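Local coordinates for protein putative metalloprotease II (PDB 4ON1) that probably acts as a secreted, fragilysin-like zinc metalloendopeptidase, encoded by the Bacteroides fragilis pathogenicity island, at residues P200-F205 with F239-Y244; G305-N310 with H338-E343. All coordinates share one frame; numbering follows the deposited sequence.

Contact 1: residues P200-F205 with F239-Y244; sequences PATLEF and FITVKY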
# COMPACT_ATOMS: atom_id res chain seq x y z
N PRO A 200 -11.74 0.06 -20.67
CA PRO A 200 -11.63 0.27 -19.23
C PRO A 200 -11.22 1.69 -18.87
O PRO A 200 -10.26 2.22 -19.42
CB PRO A 200 -10.53 -0.72 -18.81
CG PRO A 200 -9.72 -0.98 -20.08
CD PRO A 200 -10.44 -0.34 -21.24
N ALA A 201 -11.96 2.30 -17.96
CA ALA A 201 -11.62 3.65 -17.53
C ALA A 201 -10.34 3.63 -16.71
O ALA A 201 -10.13 2.75 -15.87
CB ALA A 201 -12.76 4.25 -16.74
N THR A 202 -9.47 4.61 -16.95
CA THR A 202 -8.25 4.74 -16.16
C THR A 202 -8.53 5.52 -14.88
O THR A 202 -8.98 6.66 -14.92
CB THR A 202 -7.13 5.45 -16.95
OG1 THR A 202 -6.75 4.64 -18.07
CG2 THR A 202 -5.91 5.65 -16.06
N LEU A 203 -8.28 4.90 -13.74
CA LEU A 203 -8.36 5.59 -12.46
C LEU A 203 -6.96 5.92 -11.98
O LEU A 203 -6.17 5.01 -11.71
CB LEU A 203 -9.11 4.74 -11.44
CG LEU A 203 -9.35 5.34 -10.05
CD1 LEU A 203 -9.99 6.72 -10.15
CD2 LEU A 203 -10.21 4.41 -9.22
N GLU A 204 -6.62 7.20 -11.89
CA GLU A 204 -5.29 7.60 -11.44
C GLU A 204 -5.31 8.19 -10.04
O GLU A 204 -5.97 9.20 -9.80
CB GLU A 204 -4.65 8.61 -12.40
CG GLU A 204 -3.24 9.07 -11.96
CD GLU A 204 -2.59 10.05 -12.93
OE1 GLU A 204 -3.29 10.61 -13.80
OE2 GLU A 204 -1.37 10.28 -12.82
N PHE A 205 -4.59 7.55 -9.12
CA PHE A 205 -4.44 8.09 -7.77
C PHE A 205 -3.18 8.93 -7.66
O PHE A 205 -2.09 8.48 -8.03
CB PHE A 205 -4.39 6.97 -6.73
CG PHE A 205 -5.66 6.19 -6.63
CD1 PHE A 205 -6.73 6.69 -5.92
CD2 PHE A 205 -5.79 4.98 -7.29
CE1 PHE A 205 -7.92 5.98 -5.84
CE2 PHE A 205 -6.97 4.26 -7.22
CZ PHE A 205 -8.03 4.75 -6.49
N PHE A 239 -13.17 -3.38 -15.88
CA PHE A 239 -13.90 -2.14 -15.61
C PHE A 239 -12.95 -0.94 -15.50
O PHE A 239 -13.26 0.14 -16.01
CB PHE A 239 -14.73 -2.26 -14.33
CG PHE A 239 -15.94 -3.14 -14.49
CD1 PHE A 239 -16.27 -4.08 -13.53
CD2 PHE A 239 -16.77 -3.00 -15.60
CE1 PHE A 239 -17.39 -4.89 -13.67
CE2 PHE A 239 -17.90 -3.80 -15.75
CZ PHE A 239 -18.20 -4.75 -14.78
N ILE A 240 -11.82 -1.13 -14.84
CA ILE A 240 -10.85 -0.05 -14.70
C ILE A 240 -9.42 -0.54 -14.89
O ILE A 240 -9.15 -1.74 -14.81
CB ILE A 240 -10.92 0.63 -13.30
CG1 ILE A 240 -10.35 -0.31 -12.24
CG2 ILE A 240 -12.35 1.07 -12.97
CD1 ILE A 240 -10.51 0.21 -10.80
N THR A 241 -8.53 0.40 -15.18
CA THR A 241 -7.10 0.20 -14.98
C THR A 241 -6.71 1.24 -13.95
O THR A 241 -7.36 2.29 -13.85
CB THR A 241 -6.27 0.37 -16.27
OG1 THR A 241 -6.48 1.69 -16.79
CG2 THR A 241 -6.66 -0.66 -17.31
N VAL A 242 -5.67 0.97 -13.18
CA VAL A 242 -5.32 1.87 -12.10
C VAL A 242 -3.91 2.38 -12.28
O VAL A 242 -3.00 1.64 -12.66
CB VAL A 242 -5.46 1.18 -10.72
CG1 VAL A 242 -5.15 2.17 -9.63
CG2 VAL A 242 -6.87 0.66 -10.54
N LYS A 243 -3.74 3.68 -12.06
CA LYS A 243 -2.44 4.31 -12.12
C LYS A 243 -2.18 4.97 -10.77
O LYS A 243 -3.06 5.65 -10.24
CB LYS A 243 -2.38 5.31 -13.27
CG LYS A 243 -1.04 6.01 -13.44
CD LYS A 243 -1.10 7.00 -14.60
CE LYS A 243 0.25 7.68 -14.83
NZ LYS A 243 0.27 8.47 -16.10
N TYR A 244 -1.00 4.75 -10.22
CA TYR A 244 -0.61 5.40 -8.97
C TYR A 244 0.56 6.33 -9.23
O TYR A 244 1.64 5.89 -9.63
CB TYR A 244 -0.22 4.38 -7.90
CG TYR A 244 -1.25 3.31 -7.63
CD1 TYR A 244 -2.21 3.48 -6.65
CD2 TYR A 244 -1.26 2.12 -8.35
CE1 TYR A 244 -3.17 2.49 -6.39
CE2 TYR A 244 -2.19 1.13 -8.10
CZ TYR A 244 -3.14 1.32 -7.11
OH TYR A 244 -4.08 0.34 -6.86
O HOH W 1 -7.84 2.32 -19.18
O HOH W 2 -1.28 10.48 -16.09
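Two aromatic rings, Phe-205 and Tyr-244, share the methyl CG1 of Val-242. This carbon sits at the edge of the Phe-205 ring, in its plane and 3.7 Å from CE2, while it lies over the rim of one face of the Tyr-244 ring. The rings run side by side with planes 18° apart, but they are slid so far past each other that they barely overlap, and their closest atoms are Phe-205 CD2 and Tyr-244 CE1 at 3.7 Å. Both rings have CG anti to the carbonyl carbon (chi1 -65° for Phe-205), which swings them the same way off neighbouring strands. The hydroxyl of Tyr-244 goes on to hydrogen-bond Thr-228 of helix 217-230.

Beneath the side chains, 201-205 and 240-244 are adjacent parallel strands, probably the first two of the central sheet of a metzincin-type catalytic domain. The connections alternate: Leu-203 N donates to Thr-241 O at 2.8 Å, and Leu-203 O takes the N-H of Lys-243. Phe-205 N then bonds Lys-243 O. Strand 52-68 flanks 240-248 on its other side.

The opposite face, carrying Thr-202, Thr-241, Glu-204 and Lys-243, is polar. Water 1 lies 2.8 Å from Thr-202 OG1 and equally far from Thr-241 OG1, linking the two hydroxyls. Glu-204 and Lys-243 stretch out alongside each other, each fully extended, so that Glu-204 OE2 rests against Lys-243 CE at 3.7 Å. Their charged ends stop short of a salt bridge, OE2 to NZ being 4.1 Å. The carboxylate instead has Lys-282 as salt-bridge partner at OE1 and the hydroxyl of Thr-245 at OE2.

Contact 2: residues G305-N310 with H338-E343; sequences GVIHLN and HLLGAE. With ZN (zinc ion), chain C.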
# COMPACT_ATOMS: atom_id res chain seq x y z
N GLY A 305 -18.01 7.54 -1.42
CA GLY A 305 -18.63 7.42 -2.73
C GLY A 305 -18.57 8.71 -3.52
O GLY A 305 -19.58 9.22 -3.99
N VAL A 306 -17.36 9.23 -3.67
CA VAL A 306 -17.16 10.51 -4.35
C VAL A 306 -16.32 10.36 -5.61
O VAL A 306 -16.05 11.35 -6.30
CB VAL A 306 -16.52 11.53 -3.41
CG1 VAL A 306 -17.48 11.91 -2.30
CG2 VAL A 306 -15.24 10.97 -2.82
N ILE A 307 -15.88 9.14 -5.91
CA ILE A 307 -15.12 8.90 -7.14
C ILE A 307 -16.04 8.44 -8.27
O ILE A 307 -16.65 7.38 -8.18
CB ILE A 307 -14.01 7.86 -6.95
CG1 ILE A 307 -12.90 8.40 -6.05
CG2 ILE A 307 -13.42 7.45 -8.31
CD1 ILE A 307 -11.78 7.40 -5.77
N HIS A 308 -16.16 9.26 -9.31
CA HIS A 308 -17.02 8.90 -10.45
C HIS A 308 -16.20 8.95 -11.74
O HIS A 308 -15.57 9.96 -12.05
CB HIS A 308 -18.22 9.85 -10.52
CG HIS A 308 -18.86 10.13 -9.19
ND1 HIS A 308 -19.38 9.14 -8.39
CD2 HIS A 308 -19.05 11.29 -8.52
CE1 HIS A 308 -19.87 9.68 -7.29
NE2 HIS A 308 -19.68 10.99 -7.34
N LEU A 309 -16.21 7.85 -12.49
CA LEU A 309 -15.38 7.73 -13.69
C LEU A 309 -15.87 8.57 -14.86
O LEU A 309 -15.07 9.08 -15.64
CB LEU A 309 -15.30 6.27 -14.14
CG LEU A 309 -14.77 5.24 -13.14
CD1 LEU A 309 -14.79 3.85 -13.75
CD2 LEU A 309 -13.36 5.60 -12.72
N ASN A 310 -17.19 8.71 -14.98
CA ASN A 310 -17.77 9.41 -16.12
C ASN A 310 -17.91 10.90 -15.88
O ASN A 310 -17.69 11.71 -16.78
CB ASN A 310 -19.12 8.81 -16.48
CG ASN A 310 -19.00 7.41 -17.05
OD1 ASN A 310 -18.17 7.17 -17.94
ND2 ASN A 310 -19.80 6.48 -16.55
N HIS A 338 -13.51 3.83 1.01
CA HIS A 338 -14.51 4.84 1.32
C HIS A 338 -14.76 5.78 0.12
O HIS A 338 -15.90 6.05 -0.24
CB HIS A 338 -14.10 5.66 2.55
CG HIS A 338 -14.28 4.94 3.85
ND1 HIS A 338 -15.43 4.24 4.17
CD2 HIS A 338 -13.48 4.85 4.94
CE1 HIS A 338 -15.32 3.74 5.38
NE2 HIS A 338 -14.14 4.10 5.88
N LEU A 339 -13.68 6.25 -0.51
CA LEU A 339 -13.80 7.19 -1.62
C LEU A 339 -14.59 6.57 -2.78
O LEU A 339 -15.30 7.28 -3.50
CB LEU A 339 -12.43 7.65 -2.09
CG LEU A 339 -11.58 8.47 -1.12
CD1 LEU A 339 -10.20 8.77 -1.70
CD2 LEU A 339 -12.30 9.77 -0.77
N LEU A 340 -14.49 5.26 -2.94
CA LEU A 340 -15.20 4.54 -4.00
C LEU A 340 -16.62 4.15 -3.60
O LEU A 340 -17.39 3.66 -4.44
CB LEU A 340 -14.42 3.28 -4.39
CG LEU A 340 -13.14 3.51 -5.20
CD1 LEU A 340 -12.28 2.25 -5.16
CD2 LEU A 340 -13.49 3.87 -6.63
N GLY A 341 -16.98 4.36 -2.34
CA GLY A 341 -18.34 4.08 -1.90
C GLY A 341 -18.52 3.01 -0.83
O GLY A 341 -19.63 2.84 -0.32
N ALA A 342 -17.45 2.31 -0.48
CA ALA A 342 -17.55 1.25 0.52
C ALA A 342 -17.82 1.82 1.91
O ALA A 342 -17.28 2.87 2.30
CB ALA A 342 -16.29 0.40 0.53
N GLU A 343 -18.63 1.11 2.68
CA GLU A 343 -18.95 1.50 4.05
C GLU A 343 -18.38 0.49 5.03
O GLU A 343 -17.96 -0.59 4.63
CB GLU A 343 -20.46 1.63 4.22
CG GLU A 343 -20.96 3.05 4.03
CD GLU A 343 -22.36 3.11 3.47
OE1 GLU A 343 -23.06 2.08 3.50
OE2 GLU A 343 -22.75 4.20 3.00
ZN ZN C . -13.24 3.52 7.58
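A Schellman motif ends the active-site helix 331-340, and there Gly-341 packs against Gly-305. The helix carries the HExxH part of the extended HExxHxxGxxH zinc-binding signature of metzincins; the glycine and last histidine follow it. Gly-341 is the signature glycine. Its positive phi (118°) turns the chain out of the helix, and its CA comes within 3.5 Å of Gly-305 CA, a backbone-to-backbone fit between two residues without side chains. Backbone N-H groups of 305-307 bond to carbonyls of the last helical turn. His-338 O is gripped twice, by Gly-341 N from its own segment and by Gly-305 N at 2.8 Å, the latter in the carbonyl plane. Leu-339 O also accepts two N-H groups, from Val-306 N at 2.8 Å and Ile-307 N at 3.1 Å, which approach from opposite faces of its plane.

Around these bonds the side chains are apolar. Ile-307 turns in toward the helix; with CG1 anti to the carbonyl carbon (chi1 -69°) and the chain extended beyond it, CD1 rests 3.7 Å from Leu-339 CB. Its CG2 meets Leu-340 CD2, while Val-306 CG2 leans on Leu-339 CD2.

His-338 binds zinc through NE2 at 2.0 Å. At the other side of the ring, ND1 donates to Ala-342 O at 3.0 Å, which helps fix the ring's rotation and leaves NE2 to the metal. His-334, His-344 and Asp-176 complete the protein ligands, the aspartate probably holding the enzyme latent as in profragilysin. Met-352 touches His-338. Leu-340 packs on helix 367-378, Leu-339 touches Ala-301 of strand 299-301, and Ile-307 reaches across to strand 201-209.

From the N terminus, the chain has already laid down strand 52-68, among others, before it reaches 200-205. Contact 1 closes a loop that is about half helix, with helices 217-230 and 232-235, bringing 239-244 in between strand 52-68 and the starting strand. Contact 2 opens only later: the chain leaves 305-310, passes strand 319-323 and runs along helix 331-340, whose C-terminal end, at 338-343, meets 305-307 again. The two loops follow in series, neither enclosing nor crossing the other. In space they touch: Leu-309 CD1 packs on Ala-201 CB at 3.6 Å, and Ile-307 bears on Leu-203 and Phe-205. The apolar face of contact 1 is thereby joined through segment 305-310 to the end of the zinc helix.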